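Local coordinates for protein Exo beta-1,2-glucooligosaccharide sophorohydrolase (non-reducing end) (PDB 5Z06) that hydrolyses linear beta-1,2-glucan and beta-1,2-glucooligosaccharides of four or more units, releasing sophorose from the non-reducing end as an exo-acting GH144 enzyme, at residues Y20-K26 / Y67-C73; Y72-R76 / P661-G665; L190-Q196 / S269-V275; A200-H204 / L248-G252; H547-D551 / I697-Q701. All blocks are in the same frame, centred on the assembly; numbering follows the deposited sequence.

Contact 1 (Y20-K26 / Y67-C73); sequences YFYSQAK and YSEIQYC
An antiparallel strand pair forms this contact at one margin of a five-stranded sheet: 23-28 is the outermost strand and 65-71 its inner neighbour, which is flanked on its other side by strand 155-161. Strands 23-26 and 67-71 run antiparallel, their axes 176° apart. Gln24 and Glu69 make a hydrogen-bonded pair, as do Lys26 and Tyr67, whose Tyr67 N to Lys26 O bond is 2.8 Å and nearly straight. Gln24 O is gripped twice, by Glu69 N from above its carbonyl plane and by Ser68 OG almost end-on at 2.7 Å. On the face carrying Gln24 and Glu69, the amide and carboxylate planes stand 84° apart, with Gln24 CB against Glu69 CG at 3.6 Å. Just before strand 23-28, Tyr22 sits at the centre of an inverse gamma turn and its O accepts from Gln71 N. With CG anti to its own carbonyl carbon (chi1 -66°), the Tyr22 ring lies between Phe21 CD2 on one face and Cys73 CB on the other, while its OH bonds to Trp658 and Ala594. Cutting the Tyr22 side chain back to alanine would probably leave Cys73 without its aromatic partner and the Trp658 indole N-H without this acceptor. Cys73 CB sits 3.6 Å from the ring centroid, a CH-pi contact over the face, and SG reaches obliquely to 3.2 Å from Tyr22 CE2.

Contact 2 (Y72-R76 / P661-G665); sequences YCPVR and PLFMG
Cys73, Val75 and Arg76 meet Pro661, Leu662 and Met664 side chain to side chain, with no hydrogen bond between the segments, whose touching parts, 73-76 and 661-664, run 12° apart. Cys73 turns its SG to Pro661 CG at 3.9 Å. The same CG meets Val75 CG2 at 3.8 Å, while Val75 CG1 lies 4.0 Å from Leu662 CD2. That leucine methyl also touches Arg76 CB. Met664 bends at chi2 (74°) and brings its CE 3.4 Å from Arg76 NE, over one face of the guanidinium and offset toward its rim; the two side chains cross at about a right angle. Arg76 is extended until chi3 (-67°), and its NH2 and NH1 form salt bridges with Asp592 and Glu312, which probably fix the plane that the methyl covers. This apolar row, ending where the Met664 methyl lies on the guanidinium, joins the loop after strand 65-71 to strand 663-664 and the two residues before it, in the glycoamylase-like, probably catalytic, domain.

Contact 3 (L190-Q196 / S269-V275); sequences LNAPVLQ and SNDSQTV
Leu195 holds CG anti to its backbone N (chi1 -166°), which carries CD2 to 3.6 Å from Val275 CG2 and 3.4 Å from Ser272 OG. Gln273 starts differently, CG lying between N and the carbonyl carbon, and from there its extended chain reaches back across the gap. Its NE2 gives a hydrogen bond of 3.0 Å to Leu195 O, straight at 173°, with the oxygen in the amide plane and the donor almost in line with C=O. Nearby, one water accepts from both Leu195 N and Gln273 N, a second tie between them. Earlier in 269-275, Asn270 OD1 accepts a more bent bond from Ala192 N at 3.2 Å. Ser269 CB packs 3.2 Å from Leu190 O, while Ser269 OG and Ser272 OG bond to Asn270 O and Gln273 O of their own segment and to backbone N-H groups of strand 254-262. The segments run only 11° apart, yet no backbone-to-backbone hydrogen bond links them; side chains and a water reach across to backbone atoms. Such a meeting of the first strand of one sheet with the run into the last strand of the other is consistent with a fibronectin type III-like beta sandwich.

Contact 4 (A200-H204 / L248-G252); sequences AYERH and LGEVG
Leu248 N lies 2.8 Å from Arg203 O, in a bent, weak hydrogen bond. Gly249 N meets the same oxygen at 2.9 Å and 161°, much straighter, so Arg203 O takes two successive N-H groups. Gly249 has a positive phi (69°), a conformation that suits glycine, and its own O turns to the edge of the Arg203 guanidinium, where NH1 gives a weak, long bond in the plane of the group. Glu250 contributes mainly backbone: its O lies 3.3 Å from Glu202 O, two acceptors without a bond, and is taken up by Thr279. Val251 then lays CG2 over the centre of the guanidinium face, 3.8 Å from Arg203 CZ, and against Glu202 CG at 3.6 Å. Arg203 reaches this place by bending at chi2 (-62°). From the adjacent residue, Glu202 holds it through a salt bridge, NE to OE1 at 2.7 Å, on the anti lone pair of that oxygen. Glu202 OE1 has a second charged partner in Arg636, on helix 624-636. Two loops thus meet at one end of the fibronectin type III-like beta sandwich: the tight turn of hairpin 194-200/204-210, and the link from strand 243-247 to strand 254-262 in the facing sheet.

Contact 5 (H547-D551 / I697-Q701); sequences HKFTD and IQKIQ
A loop packs here against the last helix of the chain: the segment 547-551, which precedes helix 556-573, rests on one side of helix 691-702. Phe549 is the apolar anchor. A chi1 of 178°, trans to the amide N, swings the ring toward the helix, where Ile700 CG2 meets its edge in plane, 3.6 Å from CE1. Ile697, one turn earlier, approaches the same ring obliquely, its CD1 3.8 Å from Phe549 CD1. Helices 467-475 and 485-490 close round the ring through Met467, Met471 and Tyr486. The contact lies at the outer part of the helical domain, whose glycoamylase-like family has an (alpha/alpha)6-barrel architecture. With only an alanine here in place of Phe549, a gap is likely to open between Ile697, Ile700 and Met471, and the loop would lose its apolar grip on the helix. Gln701 runs alongside the ring, antiparallel to it, its amide plane only 14° from the ring plane. Its extended chain brings OE1 to Thr550 N, a hydrogen bond of 3.0 Å lying in the carbonyl plane. A water donates to the same oxygen at 2.8 Å and also bonds Thr550 OG1 at 2.7 Å, where Asn555 is a further partner.

Contacts 1 and 2 share Tyr72 and Cys73: where the strand pair ends, the chain runs on into the loop that meets segment 661-665, with centres about 17 Å apart, so the N-terminal beta region is tied directly to the glycoamylase-like, probably catalytic, domain. Contacts 3 and 4 belong to the smaller beta domain, their centres about 23 Å apart, contact 4 nested in the loop closed by contact 3 and both inside that closed by contact 2. Contact 5, at the C-terminal helix, is about 53 Å from contact 1 and 55 Å from contact 3 between centres, across the chain's centre from both; along the chain it crosses contact 2, whose second segment falls between its two.

Contact 1 (Y20-K26 / Y67-C73)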
# COMPACT_ATOMS: atom_id res chain seq x y z
N TYR A 20 7.08 9.56 -16.55
CA TYR A 20 7.39 9.37 -15.15
C TYR A 20 6.71 10.45 -14.32
O TYR A 20 6.99 11.65 -14.44
CB TYR A 20 8.89 9.37 -14.89
CG TYR A 20 9.20 8.99 -13.46
CD1 TYR A 20 8.71 7.79 -12.93
CD2 TYR A 20 9.91 9.85 -12.62
CE1 TYR A 20 8.94 7.45 -11.62
CE2 TYR A 20 10.16 9.48 -11.30
CZ TYR A 20 9.66 8.28 -10.81
OH TYR A 20 9.84 7.87 -9.51
N PHE A 21 5.79 10.00 -13.48
CA PHE A 21 4.94 10.90 -12.79
C PHE A 21 5.76 11.88 -11.99
O PHE A 21 5.50 13.06 -12.05
CB PHE A 21 3.94 10.16 -11.87
CG PHE A 21 3.14 11.11 -11.06
CD1 PHE A 21 2.01 11.67 -11.57
CD2 PHE A 21 3.60 11.53 -9.83
CE1 PHE A 21 1.30 12.61 -10.86
CE2 PHE A 21 2.90 12.48 -9.11
CZ PHE A 21 1.74 13.02 -9.62
N TYR A 22 6.76 11.38 -11.29
CA TYR A 22 7.56 12.20 -10.38
C TYR A 22 8.72 12.86 -11.11
O TYR A 22 9.88 12.72 -10.72
CB TYR A 22 8.10 11.33 -9.26
CG TYR A 22 7.02 10.80 -8.38
CD1 TYR A 22 6.41 11.61 -7.43
CD2 TYR A 22 6.59 9.49 -8.49
CE1 TYR A 22 5.41 11.12 -6.61
CE2 TYR A 22 5.59 9.00 -7.68
CZ TYR A 22 5.02 9.81 -6.74
OH TYR A 22 4.05 9.27 -5.95
N SER A 23 8.39 13.57 -12.17
CA SER A 23 9.35 14.36 -12.89
C SER A 23 8.64 15.53 -13.49
O SER A 23 7.41 15.57 -13.60
CB SER A 23 10.03 13.55 -13.99
OG SER A 23 9.10 13.16 -14.96
N GLN A 24 9.43 16.49 -13.88
CA GLN A 24 8.92 17.65 -14.56
C GLN A 24 9.87 17.87 -15.73
O GLN A 24 11.06 17.56 -15.64
CB GLN A 24 8.87 18.83 -13.60
CG GLN A 24 8.23 20.08 -14.18
CD GLN A 24 8.20 21.26 -13.20
OE1 GLN A 24 8.80 21.20 -12.11
NE2 GLN A 24 7.51 22.33 -13.58
N ALA A 25 9.33 18.35 -16.83
CA ALA A 25 10.14 18.77 -17.95
C ALA A 25 9.38 19.86 -18.66
O ALA A 25 8.21 19.71 -19.00
CB ALA A 25 10.46 17.61 -18.87
N LYS A 26 10.04 21.00 -18.82
CA LYS A 26 9.40 22.15 -19.41
C LYS A 26 10.45 22.94 -20.11
O LYS A 26 11.64 22.74 -19.88
CB LYS A 26 8.67 23.00 -18.36
CG LYS A 26 9.51 23.41 -17.17
CD LYS A 26 8.68 23.97 -16.01
CE LYS A 26 8.34 25.45 -16.17
NZ LYS A 26 8.58 26.21 -14.91
N TYR A 67 13.92 23.16 -18.38
CA TYR A 67 14.06 22.73 -17.01
C TYR A 67 13.54 21.31 -16.91
O TYR A 67 12.51 20.96 -17.51
CB TYR A 67 13.25 23.64 -16.10
CG TYR A 67 13.33 23.20 -14.66
CD1 TYR A 67 14.48 23.44 -13.91
CD2 TYR A 67 12.27 22.52 -14.05
CE1 TYR A 67 14.57 23.02 -12.60
CE2 TYR A 67 12.34 22.10 -12.74
CZ TYR A 67 13.48 22.35 -12.02
OH TYR A 67 13.55 21.94 -10.73
N SER A 68 14.25 20.49 -16.17
CA SER A 68 13.74 19.21 -15.79
C SER A 68 14.07 18.95 -14.35
O SER A 68 15.07 19.44 -13.85
CB SER A 68 14.33 18.11 -16.64
OG SER A 68 13.62 16.93 -16.38
N GLU A 69 13.21 18.19 -13.69
CA GLU A 69 13.57 17.65 -12.39
C GLU A 69 13.00 16.27 -12.19
O GLU A 69 11.92 15.95 -12.70
CB GLU A 69 13.12 18.57 -11.27
CG GLU A 69 11.63 18.79 -11.22
CD GLU A 69 11.22 19.59 -10.00
OE1 GLU A 69 10.29 19.15 -9.30
OE2 GLU A 69 11.83 20.65 -9.74
N ILE A 70 13.75 15.47 -11.43
CA ILE A 70 13.35 14.15 -11.03
C ILE A 70 13.04 14.26 -9.55
O ILE A 70 13.93 14.52 -8.73
CB ILE A 70 14.46 13.14 -11.30
CG1 ILE A 70 14.76 13.09 -12.80
CG2 ILE A 70 14.04 11.76 -10.85
CD1 ILE A 70 15.90 13.96 -13.23
N GLN A 71 11.78 14.05 -9.22
CA GLN A 71 11.28 14.28 -7.87
C GLN A 71 11.35 13.02 -7.02
O GLN A 71 10.98 11.91 -7.46
CB GLN A 71 9.86 14.77 -7.93
CG GLN A 71 9.70 16.10 -8.64
CD GLN A 71 8.29 16.33 -9.16
OE1 GLN A 71 7.43 15.47 -9.05
NE2 GLN A 71 8.07 17.50 -9.73
N TYR A 72 11.83 13.21 -5.79
CA TYR A 72 11.79 12.14 -4.81
C TYR A 72 10.33 11.80 -4.58
O TYR A 72 9.53 12.70 -4.41
CB TYR A 72 12.41 12.56 -3.46
CG TYR A 72 12.17 11.52 -2.39
CD1 TYR A 72 12.85 10.31 -2.41
CD2 TYR A 72 11.25 11.74 -1.38
CE1 TYR A 72 12.64 9.35 -1.45
CE2 TYR A 72 11.02 10.78 -0.40
CZ TYR A 72 11.71 9.59 -0.44
OH TYR A 72 11.45 8.63 0.53
N CYS A 73 10.01 10.52 -4.61
CA CYS A 73 8.63 10.01 -4.46
C CYS A 73 8.45 9.64 -3.00
O CYS A 73 9.02 8.66 -2.57
CB CYS A 73 8.42 8.76 -5.36
SG CYS A 73 6.93 7.79 -4.99
O HOH W 1 10.92 9.37 -7.90
O HOH W 2 5.20 15.14 -10.36

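Contact 2 (Y72-R76 / P661-G665)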
# COMPACT_ATOMS: atom_id res chain seq x y z
N TYR A 72 11.83 13.21 -5.79
CA TYR A 72 11.79 12.14 -4.81
C TYR A 72 10.33 11.80 -4.58
O TYR A 72 9.53 12.70 -4.41
CB TYR A 72 12.41 12.56 -3.46
CG TYR A 72 12.17 11.52 -2.39
CD1 TYR A 72 12.85 10.31 -2.41
CD2 TYR A 72 11.25 11.74 -1.38
CE1 TYR A 72 12.64 9.35 -1.45
CE2 TYR A 72 11.02 10.78 -0.40
CZ TYR A 72 11.71 9.59 -0.44
OH TYR A 72 11.45 8.63 0.53
N CYS A 73 10.01 10.52 -4.61
CA CYS A 73 8.63 10.01 -4.46
C CYS A 73 8.45 9.64 -3.00
O CYS A 73 9.02 8.66 -2.57
CB CYS A 73 8.42 8.76 -5.36
SG CYS A 73 6.93 7.79 -4.99
N PRO A 74 7.73 10.46 -2.22
CA PRO A 74 7.55 10.09 -0.81
C PRO A 74 6.75 8.82 -0.67
O PRO A 74 5.82 8.57 -1.44
CB PRO A 74 6.80 11.27 -0.20
CG PRO A 74 6.17 11.94 -1.38
CD PRO A 74 7.19 11.80 -2.46
N VAL A 75 7.14 7.99 0.28
CA VAL A 75 6.46 6.74 0.49
C VAL A 75 6.23 6.64 1.98
O VAL A 75 7.17 6.83 2.78
CB VAL A 75 7.30 5.56 -0.01
CG1 VAL A 75 6.57 4.25 0.22
CG2 VAL A 75 7.64 5.72 -1.49
N ARG A 76 4.98 6.35 2.34
CA ARG A 76 4.59 6.19 3.73
C ARG A 76 5.61 5.34 4.47
O ARG A 76 6.02 4.27 4.00
CB ARG A 76 3.20 5.55 3.80
CG ARG A 76 2.70 5.21 5.19
CD ARG A 76 1.37 4.50 5.11
NE ARG A 76 0.36 5.41 4.60
CZ ARG A 76 -0.53 6.08 5.32
NH1 ARG A 76 -0.63 5.96 6.65
NH2 ARG A 76 -1.36 6.89 4.69
N PRO A 661 3.67 3.10 -5.28
CA PRO A 661 4.90 2.32 -5.06
C PRO A 661 4.80 1.31 -3.92
O PRO A 661 5.79 0.69 -3.61
CB PRO A 661 5.93 3.39 -4.72
CG PRO A 661 5.13 4.50 -4.10
CD PRO A 661 3.72 4.41 -4.62
N LEU A 662 3.62 1.12 -3.32
CA LEU A 662 3.51 0.32 -2.12
C LEU A 662 2.35 -0.65 -2.17
O LEU A 662 1.43 -0.54 -2.99
CB LEU A 662 3.41 1.22 -0.86
CG LEU A 662 2.39 2.35 -0.77
CD1 LEU A 662 0.97 1.85 -0.60
CD2 LEU A 662 2.71 3.22 0.42
N PHE A 663 2.42 -1.60 -1.25
CA PHE A 663 1.31 -2.39 -0.84
C PHE A 663 0.96 -1.97 0.56
O PHE A 663 1.84 -1.77 1.41
CB PHE A 663 1.69 -3.86 -0.86
CG PHE A 663 2.15 -4.31 -2.19
CD1 PHE A 663 1.23 -4.68 -3.15
CD2 PHE A 663 3.50 -4.31 -2.51
CE1 PHE A 663 1.65 -5.06 -4.41
CE2 PHE A 663 3.93 -4.70 -3.75
CZ PHE A 663 3.01 -5.08 -4.71
N MET A 664 -0.33 -1.90 0.82
CA MET A 664 -0.82 -1.30 2.05
C MET A 664 -1.44 -2.41 2.89
O MET A 664 -2.24 -3.17 2.39
CB MET A 664 -1.85 -0.25 1.70
CG MET A 664 -2.17 0.70 2.81
SD MET A 664 -0.86 1.89 3.11
CE MET A 664 -1.57 2.59 4.60
N GLY A 665 -1.04 -2.48 4.16
CA GLY A 665 -1.57 -3.47 5.11
C GLY A 665 -3.08 -3.44 5.21
O GLY A 665 -3.73 -4.49 5.29

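Contact 3 (L190-Q196 / S269-V275)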
# COMPACT_ATOMS: atom_id res chain seq x y z
N LEU A 190 29.29 -12.36 -1.32
CA LEU A 190 28.15 -12.02 -2.16
C LEU A 190 27.61 -13.29 -2.82
O LEU A 190 28.03 -13.69 -3.90
CB LEU A 190 28.55 -10.97 -3.19
CG LEU A 190 27.43 -10.30 -3.98
CD1 LEU A 190 26.52 -9.45 -3.10
CD2 LEU A 190 28.01 -9.44 -5.10
N ASN A 191 26.66 -13.91 -2.14
CA ASN A 191 26.13 -15.20 -2.53
C ASN A 191 24.84 -15.03 -3.29
O ASN A 191 24.08 -14.09 -3.05
CB ASN A 191 25.91 -16.07 -1.30
CG ASN A 191 27.13 -16.11 -0.40
OD1 ASN A 191 27.07 -15.83 0.79
ND2 ASN A 191 28.28 -16.38 -1.01
N ALA A 192 24.60 -15.96 -4.21
CA ALA A 192 23.32 -16.07 -4.87
C ALA A 192 22.26 -16.36 -3.82
O ALA A 192 22.50 -17.15 -2.89
CB ALA A 192 23.35 -17.20 -5.89
N PRO A 193 21.09 -15.72 -3.94
CA PRO A 193 20.00 -16.21 -3.14
C PRO A 193 19.60 -17.60 -3.61
O PRO A 193 19.81 -17.95 -4.78
CB PRO A 193 18.88 -15.20 -3.42
CG PRO A 193 19.19 -14.67 -4.77
CD PRO A 193 20.68 -14.63 -4.84
N VAL A 194 19.05 -18.40 -2.70
CA VAL A 194 18.41 -19.64 -3.08
C VAL A 194 17.09 -19.27 -3.76
O VAL A 194 16.18 -18.80 -3.09
CB VAL A 194 18.14 -20.56 -1.87
CG1 VAL A 194 17.39 -21.83 -2.28
CG2 VAL A 194 19.47 -20.95 -1.20
N LEU A 195 17.00 -19.46 -5.08
CA LEU A 195 15.76 -19.30 -5.84
C LEU A 195 14.92 -20.57 -5.71
O LEU A 195 15.31 -21.65 -6.16
CB LEU A 195 16.08 -19.00 -7.29
CG LEU A 195 14.99 -18.49 -8.23
CD1 LEU A 195 14.31 -17.26 -7.66
CD2 LEU A 195 15.62 -18.16 -9.57
N GLN A 196 13.75 -20.41 -5.09
CA GLN A 196 12.98 -21.55 -4.59
C GLN A 196 12.11 -22.10 -5.67
O GLN A 196 12.07 -23.32 -5.88
CB GLN A 196 12.10 -21.15 -3.41
CG GLN A 196 12.82 -21.02 -2.08
CD GLN A 196 11.87 -20.59 -0.96
OE1 GLN A 196 11.83 -21.20 0.11
NE2 GLN A 196 11.09 -19.54 -1.21
N SER A 269 26.83 -11.38 -7.49
CA SER A 269 26.98 -12.75 -7.07
C SER A 269 26.99 -13.68 -8.27
O SER A 269 26.71 -13.29 -9.41
CB SER A 269 25.82 -13.19 -6.18
OG SER A 269 24.65 -13.42 -6.96
N ASN A 270 27.28 -14.94 -7.98
CA ASN A 270 27.01 -15.98 -8.94
C ASN A 270 25.49 -16.11 -9.14
O ASN A 270 24.70 -15.49 -8.43
CB ASN A 270 27.66 -17.32 -8.51
CG ASN A 270 27.12 -17.85 -7.21
OD1 ASN A 270 26.77 -17.09 -6.31
ND2 ASN A 270 27.07 -19.17 -7.08
N ASP A 271 25.12 -16.90 -10.14
CA ASP A 271 23.73 -17.19 -10.44
C ASP A 271 23.09 -18.06 -9.38
O ASP A 271 23.74 -18.95 -8.82
CB ASP A 271 23.61 -17.93 -11.77
CG ASP A 271 23.90 -17.05 -12.95
OD1 ASP A 271 24.09 -15.84 -12.77
OD2 ASP A 271 23.93 -17.59 -14.07
N SER A 272 21.81 -17.82 -9.12
CA SER A 272 20.97 -18.78 -8.40
C SER A 272 20.78 -20.00 -9.31
O SER A 272 21.13 -19.95 -10.49
CB SER A 272 19.60 -18.15 -8.09
OG SER A 272 18.94 -17.76 -9.28
N GLN A 273 20.17 -21.06 -8.80
CA GLN A 273 19.70 -22.10 -9.71
C GLN A 273 18.65 -21.46 -10.64
O GLN A 273 18.08 -20.39 -10.35
CB GLN A 273 19.14 -23.35 -8.98
CG GLN A 273 17.84 -23.16 -8.19
CD GLN A 273 16.99 -24.43 -8.06
OE1 GLN A 273 17.35 -25.50 -8.57
NE2 GLN A 273 15.83 -24.30 -7.39
N THR A 274 18.45 -22.08 -11.78
CA THR A 274 17.47 -21.61 -12.74
C THR A 274 16.14 -22.28 -12.43
O THR A 274 16.09 -23.47 -12.17
CB THR A 274 17.93 -21.91 -14.18
OG1 THR A 274 19.08 -21.09 -14.45
CG2 THR A 274 16.84 -21.59 -15.20
N VAL A 275 15.07 -21.49 -12.45
CA VAL A 275 13.72 -22.02 -12.31
C VAL A 275 12.96 -21.61 -13.54
O VAL A 275 13.31 -20.63 -14.19
CB VAL A 275 13.00 -21.51 -11.05
CG1 VAL A 275 13.75 -21.99 -9.82
CG2 VAL A 275 12.87 -19.98 -11.02
O HOH W 3 19.27 -21.18 -6.07

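Contact 4 (A200-H204 / L248-G252)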
# COMPACT_ATOMS: atom_id res chain seq x y z
N ALA A 200 3.80 -20.03 -12.09
CA ALA A 200 3.12 -19.37 -13.18
C ALA A 200 1.66 -19.25 -12.86
O ALA A 200 1.09 -20.05 -12.13
CB ALA A 200 3.30 -20.10 -14.50
N TYR A 201 1.07 -18.20 -13.39
CA TYR A 201 -0.36 -18.01 -13.40
C TYR A 201 -0.70 -17.77 -14.87
O TYR A 201 -0.07 -18.39 -15.73
CB TYR A 201 -0.71 -16.87 -12.44
CG TYR A 201 -0.38 -17.26 -11.03
CD1 TYR A 201 0.91 -17.10 -10.56
CD2 TYR A 201 -1.33 -17.84 -10.19
CE1 TYR A 201 1.24 -17.46 -9.27
CE2 TYR A 201 -1.01 -18.21 -8.89
CZ TYR A 201 0.28 -18.00 -8.45
OH TYR A 201 0.68 -18.35 -7.19
N GLU A 202 -1.64 -16.89 -15.19
CA GLU A 202 -2.04 -16.70 -16.57
C GLU A 202 -1.20 -15.70 -17.32
O GLU A 202 -0.82 -15.90 -18.49
CB GLU A 202 -3.50 -16.30 -16.62
CG GLU A 202 -4.02 -16.20 -18.04
CD GLU A 202 -5.43 -15.75 -18.09
OE1 GLU A 202 -5.65 -14.63 -18.56
OE2 GLU A 202 -6.32 -16.50 -17.66
N ARG A 203 -0.92 -14.59 -16.66
CA ARG A 203 -0.21 -13.48 -17.28
C ARG A 203 1.11 -13.21 -16.62
O ARG A 203 1.85 -12.30 -17.05
CB ARG A 203 -1.08 -12.23 -17.21
CG ARG A 203 -2.48 -12.43 -17.73
CD ARG A 203 -2.46 -12.80 -19.18
NE ARG A 203 -3.82 -12.94 -19.69
CZ ARG A 203 -4.20 -12.65 -20.92
NH1 ARG A 203 -3.33 -12.19 -21.81
NH2 ARG A 203 -5.47 -12.82 -21.27
N HIS A 204 1.45 -13.98 -15.60
CA HIS A 204 2.66 -13.70 -14.88
C HIS A 204 3.24 -14.92 -14.25
O HIS A 204 2.54 -15.91 -14.08
CB HIS A 204 2.43 -12.63 -13.83
CG HIS A 204 1.89 -13.15 -12.56
ND1 HIS A 204 0.56 -13.49 -12.41
CD2 HIS A 204 2.49 -13.41 -11.38
CE1 HIS A 204 0.38 -13.94 -11.19
NE2 HIS A 204 1.53 -13.91 -10.54
N LEU A 248 4.33 -11.23 -17.80
CA LEU A 248 4.56 -11.51 -19.22
C LEU A 248 3.44 -11.00 -20.09
O LEU A 248 3.66 -10.66 -21.24
CB LEU A 248 4.71 -13.02 -19.47
CG LEU A 248 5.90 -13.61 -18.71
CD1 LEU A 248 5.78 -15.13 -18.63
CD2 LEU A 248 7.20 -13.19 -19.36
N GLY A 249 2.23 -10.96 -19.55
CA GLY A 249 1.06 -10.53 -20.31
C GLY A 249 0.63 -11.48 -21.40
O GLY A 249 -0.14 -11.10 -22.24
N GLU A 250 1.10 -12.73 -21.36
CA GLU A 250 0.95 -13.68 -22.43
C GLU A 250 0.74 -15.06 -21.84
O GLU A 250 1.44 -15.47 -20.90
CB GLU A 250 2.20 -13.66 -23.27
CG GLU A 250 2.21 -14.70 -24.38
CD GLU A 250 3.31 -14.46 -25.41
OE1 GLU A 250 4.05 -13.46 -25.28
OE2 GLU A 250 3.42 -15.30 -26.33
N VAL A 251 -0.23 -15.78 -22.39
CA VAL A 251 -0.60 -17.09 -21.91
C VAL A 251 0.16 -18.16 -22.69
O VAL A 251 0.41 -18.02 -23.88
CB VAL A 251 -2.10 -17.33 -22.06
CG1 VAL A 251 -2.51 -18.62 -21.35
CG2 VAL A 251 -2.87 -16.16 -21.47
N GLY A 252 0.52 -19.24 -22.01
CA GLY A 252 1.25 -20.35 -22.62
C GLY A 252 2.71 -20.01 -22.84
O GLY A 252 3.35 -20.59 -23.67

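Contact 5 (H547-D551 / I697-Q701)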
# COMPACT_ATOMS: atom_id res chain seq x y z
N HIS A 547 -25.11 -9.44 6.29
CA HIS A 547 -26.36 -10.17 6.09
C HIS A 547 -27.08 -10.39 7.43
O HIS A 547 -28.28 -10.54 7.45
CB HIS A 547 -26.14 -11.59 5.53
CG HIS A 547 -25.53 -11.66 4.15
ND1 HIS A 547 -26.28 -11.52 3.00
CD2 HIS A 547 -24.27 -11.94 3.74
CE1 HIS A 547 -25.50 -11.67 1.95
NE2 HIS A 547 -24.27 -11.91 2.37
N LYS A 548 -26.34 -10.49 8.52
CA LYS A 548 -26.89 -10.94 9.80
C LYS A 548 -26.88 -9.84 10.81
O LYS A 548 -26.90 -10.11 12.01
CB LYS A 548 -26.12 -12.14 10.32
CG LYS A 548 -26.21 -13.34 9.39
CD LYS A 548 -25.28 -14.42 9.91
CE LYS A 548 -25.41 -15.73 9.15
NZ LYS A 548 -24.50 -16.70 9.84
N PHE A 549 -26.83 -8.60 10.34
CA PHE A 549 -27.04 -7.50 11.22
C PHE A 549 -27.94 -6.52 10.55
O PHE A 549 -27.67 -6.05 9.42
CB PHE A 549 -25.77 -6.81 11.65
CG PHE A 549 -26.04 -5.64 12.53
CD1 PHE A 549 -26.69 -5.83 13.74
CD2 PHE A 549 -25.70 -4.37 12.14
CE1 PHE A 549 -26.99 -4.75 14.56
CE2 PHE A 549 -26.00 -3.29 12.95
CZ PHE A 549 -26.65 -3.48 14.16
N THR A 550 -29.01 -6.23 11.27
CA THR A 550 -30.05 -5.33 10.86
C THR A 550 -30.37 -4.50 12.06
O THR A 550 -30.69 -5.03 13.10
CB THR A 550 -31.27 -6.16 10.44
OG1 THR A 550 -30.83 -7.13 9.50
CG2 THR A 550 -32.33 -5.30 9.80
N ASP A 551 -30.22 -3.19 11.94
CA ASP A 551 -30.63 -2.24 12.98
C ASP A 551 -32.03 -1.73 12.64
O ASP A 551 -32.70 -2.29 11.75
CB ASP A 551 -29.57 -1.13 13.17
CG ASP A 551 -29.42 -0.20 11.97
OD1 ASP A 551 -30.25 -0.16 11.03
OD2 ASP A 551 -28.43 0.53 11.97
N ILE A 697 -25.00 -8.78 19.18
CA ILE A 697 -25.92 -8.62 18.07
C ILE A 697 -27.36 -8.71 18.56
O ILE A 697 -28.20 -7.87 18.20
CB ILE A 697 -25.70 -9.70 16.98
CG1 ILE A 697 -24.34 -9.50 16.29
CG2 ILE A 697 -26.83 -9.73 15.96
CD1 ILE A 697 -24.25 -8.35 15.32
N GLN A 698 -27.63 -9.75 19.36
CA GLN A 698 -28.96 -9.92 19.96
C GLN A 698 -29.36 -8.65 20.69
O GLN A 698 -30.44 -8.11 20.47
CB GLN A 698 -29.00 -11.07 20.98
CG GLN A 698 -29.03 -12.46 20.39
CD GLN A 698 -28.92 -13.56 21.46
OE1 GLN A 698 -29.05 -13.30 22.67
NE2 GLN A 698 -28.68 -14.79 21.02
N LYS A 699 -28.46 -8.18 21.54
CA LYS A 699 -28.72 -7.00 22.35
C LYS A 699 -29.02 -5.79 21.48
O LYS A 699 -29.91 -5.02 21.80
CB LYS A 699 -27.55 -6.67 23.27
CG LYS A 699 -27.39 -7.61 24.44
CD LYS A 699 -26.17 -7.20 25.24
CE LYS A 699 -25.94 -8.16 26.39
NZ LYS A 699 -24.73 -7.70 27.10
N ILE A 700 -28.27 -5.61 20.40
CA ILE A 700 -28.45 -4.42 19.58
C ILE A 700 -29.76 -4.53 18.84
O ILE A 700 -30.54 -3.59 18.82
CB ILE A 700 -27.29 -4.17 18.60
CG1 ILE A 700 -26.01 -3.84 19.37
CG2 ILE A 700 -27.63 -3.00 17.68
CD1 ILE A 700 -24.74 -4.05 18.57
N GLN A 701 -30.00 -5.69 18.25
CA GLN A 701 -31.22 -5.93 17.47
C GLN A 701 -32.50 -5.97 18.30
O GLN A 701 -33.57 -5.78 17.76
CB GLN A 701 -31.08 -7.22 16.66
CG GLN A 701 -29.98 -7.14 15.60
CD GLN A 701 -30.01 -8.28 14.62
OE1 GLN A 701 -29.60 -8.13 13.47
NE2 GLN A 701 -30.48 -9.43 15.07
O HOH W 4 -30.44 -9.28 11.11